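Local coordinates for protein extracellular invertase (Aspergillus kawachii, PDB 5XH8) that acts as a beta-fructofuranosidase with high transfructosylation activity, probably cleaving sucrose and passing its fructosyl unit on to form fructooligosaccharides such as 1-kestose, at residues Trp314-Tyr319 with Asp351-Ala356. Numbering follows the deposited sequence.
With NA (sodium ion), chain B.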
loop_
_atom_site.group_PDB
_atom_site.type_symbol
_atom_site.label_atom_id
_atom_site.label_comp_id
_atom_site.label_asym_id
_atom_site.label_seq_id
_atom_site.Cartn_x
_atom_site.Cartn_y
_atom_site.Cartn_z
ATOM N N TRP A 314 7.162 -31.015 19.529
ATOM C CA TRP A 314 7.045 -32.086 18.533
ATOM C C TRP A 314 5.603 -32.393 18.133
ATOM O O TRP A 314 5.385 -33.176 17.203
ATOM C CB TRP A 314 7.749 -33.386 19.026
ATOM C CG TRP A 314 9.244 -33.354 18.972
ATOM C CD1 TRP A 314 10.096 -32.901 19.941
ATOM C CD2 TRP A 314 10.065 -33.808 17.899
ATOM N NE1 TRP A 314 11.393 -33.027 19.526
ATOM C CE2 TRP A 314 11.405 -33.590 18.280
ATOM C CE3 TRP A 314 9.799 -34.381 16.647
ATOM C CZ2 TRP A 314 12.477 -33.921 17.455
ATOM C CZ3 TRP A 314 10.860 -34.713 15.828
ATOM C CH2 TRP A 314 12.189 -34.474 16.234
ATOM N N GLY A 315 4.617 -31.800 18.811
ATOM C CA GLY A 315 3.209 -32.050 18.474
ATOM C C GLY A 315 2.874 -31.741 17.026
ATOM O O GLY A 315 3.317 -30.714 16.472
ATOM N N PHE A 316 2.142 -32.644 16.390
ATOM C CA PHE A 316 1.644 -32.427 15.025
ATOM C C PHE A 316 0.850 -31.094 14.958
ATOM O O PHE A 316 1.092 -30.285 14.062
ATOM C CB PHE A 316 0.794 -33.622 14.562
ATOM C CG PHE A 316 0.268 -33.500 13.154
ATOM C CD1 PHE A 316 -0.912 -32.772 12.887
ATOM C CD2 PHE A 316 0.920 -34.122 12.094
ATOM C CE1 PHE A 316 -1.412 -32.664 11.607
ATOM C CE2 PHE A 316 0.427 -34.013 10.802
ATOM C CZ PHE A 316 -0.744 -33.296 10.562
ATOM N N SER A 317 -0.003 -30.860 15.957
ATOM C CA SER A 317 -0.884 -29.690 16.019
ATOM C C SER A 317 -0.246 -28.470 16.704
ATOM O O SER A 317 -0.894 -27.433 16.839
ATOM C CB SER A 317 -2.207 -30.080 16.709
ATOM O OG SER A 317 -2.894 -31.084 15.956
ATOM N N SER A 318 1.006 -28.603 17.129
ATOM C CA SER A 318 1.763 -27.549 17.771
ATOM C C SER A 318 2.433 -26.671 16.741
ATOM O O SER A 318 3.082 -27.196 15.847
ATOM C CB SER A 318 2.853 -28.145 18.659
ATOM O OG SER A 318 2.292 -28.923 19.682
ATOM N N TYR A 319 2.302 -25.344 16.871
ATOM C CA TYR A 319 2.761 -24.414 15.835
ATOM C C TYR A 319 2.765 -22.956 16.297
ATOM O O TYR A 319 2.337 -22.658 17.406
ATOM C CB TYR A 319 1.883 -24.566 14.582
ATOM C CG TYR A 319 2.501 -24.098 13.279
ATOM C CD1 TYR A 319 3.708 -24.649 12.812
ATOM C CD2 TYR A 319 1.851 -23.158 12.473
ATOM C CE1 TYR A 319 4.252 -24.255 11.615
ATOM C CE2 TYR A 319 2.413 -22.735 11.290
ATOM C CZ TYR A 319 3.610 -23.296 10.851
ATOM O OH TYR A 319 4.210 -22.881 9.676
ATOM N N ASP A 351 -8.120 -28.308 15.611
ATOM C CA ASP A 351 -8.812 -28.990 14.533
ATOM C C ASP A 351 -7.892 -29.335 13.354
ATOM O O ASP A 351 -8.304 -29.257 12.192
ATOM C CB ASP A 351 -10.016 -28.124 14.080
ATOM C CG ASP A 351 -9.605 -26.746 13.595
ATOM O OD1 ASP A 351 -8.388 -26.466 13.494
ATOM O OD2 ASP A 351 -10.504 -25.928 13.345
ATOM N N LEU A 352 -6.652 -29.711 13.661
ATOM C CA LEU A 352 -5.684 -30.096 12.636
ATOM C C LEU A 352 -5.526 -28.987 11.577
ATOM O O LEU A 352 -5.538 -29.240 10.367
ATOM C CB LEU A 352 -6.074 -31.442 11.987
ATOM C CG LEU A 352 -6.123 -32.652 12.931
ATOM C CD1 LEU A 352 -6.604 -33.884 12.169
ATOM C CD2 LEU A 352 -4.764 -32.901 13.550
ATOM N N PHE A 353 -5.379 -27.752 12.054
ATOM C CA PHE A 353 -5.268 -26.600 11.165
ATOM C C PHE A 353 -6.431 -26.552 10.171
ATOM O O PHE A 353 -6.241 -26.363 8.988
ATOM C CB PHE A 353 -3.901 -26.609 10.475
ATOM C CG PHE A 353 -2.758 -26.841 11.421
ATOM C CD1 PHE A 353 -2.226 -25.785 12.157
ATOM C CD2 PHE A 353 -2.221 -28.121 11.589
ATOM C CE1 PHE A 353 -1.179 -26.005 13.032
ATOM C CE2 PHE A 353 -1.165 -28.336 12.456
ATOM C CZ PHE A 353 -0.637 -27.280 13.172
ATOM N N GLU A 354 -7.630 -26.778 10.703
ATOM C CA GLU A 354 -8.891 -26.789 9.952
ATOM C C GLU A 354 -9.005 -27.923 8.942
ATOM O O GLU A 354 -9.708 -27.791 7.964
ATOM C CB GLU A 354 -9.161 -25.408 9.317
ATOM C CG GLU A 354 -9.039 -24.325 10.376
ATOM C CD GLU A 354 -9.362 -22.923 9.917
ATOM O OE1 GLU A 354 -9.835 -22.743 8.792
ATOM O OE2 GLU A 354 -9.159 -21.999 10.727
ATOM N N GLN A 355 -8.341 -29.044 9.204
ATOM C CA GLN A 355 -8.493 -30.259 8.382
ATOM C C GLN A 355 -9.348 -31.350 9.062
ATOM O O GLN A 355 -9.702 -32.328 8.419
ATOM C CB GLN A 355 -7.110 -30.826 8.024
ATOM C CG GLN A 355 -6.253 -29.919 7.144
ATOM C CD GLN A 355 -6.902 -29.625 5.798
ATOM O OE1 GLN A 355 -6.982 -28.485 5.359
ATOM N NE2 GLN A 355 -7.391 -30.662 5.152
ATOM N N ALA A 356 -9.699 -31.179 10.335
ATOM C CA ALA A 356 -10.408 -32.221 11.084
ATOM C C ALA A 356 -11.903 -32.224 10.796
ATOM O O ALA A 356 -12.729 -31.791 11.627
ATOM C CB ALA A 356 -10.157 -32.078 12.573
HETATM NA NA NA B . 3.656 -29.194 14.680
HETATM O O HOH W 1 -5.505 -30.533 16.239
HETATM O O HOH W 2 5.957 -29.414 15.387
#
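Phe353 pushes the CZ end of its ring into the hollow between the backbone turn at Phe316-Ser317 and the base of Tyr319, within the N-terminal beta-propeller domain of this family 32 glycoside hydrolase. The turn leads into strand 318-326, and the loop carrying Phe353 follows its antiparallel neighbour, strand 341-348. On one flank of the ring CE1 rests 3.7 Å from Tyr319 CB; on the other, CE2 lies 3.4 Å from Phe316 O, which sits in the ring plane at its edge. The Tyr319 and Phe353 rings are nearly perpendicular, at 84°, and His287 stacks on Phe353 while meeting Tyr319 edge-to-face. A second, smaller bump is Leu352 CD2, a methyl set in the angle formed by Phe316 CE1 (3.9 Å), approached obliquely, and Ser317 OG (3.5 Å). The Phe316 ring reaches this methyl because chi1 (-179°) sets CG opposite the backbone N. One water bridges Ser317 OG and Leu352 N, adding a polar link beside the apolar plug. Behind the hollow, the turn wraps a sodium ion, bound by Gly315 O, Phe316 O, Ser318 O, a water and His287 O; Phe316 O, touched by the Phe353 edge, reaches the metal at 2.9 Å.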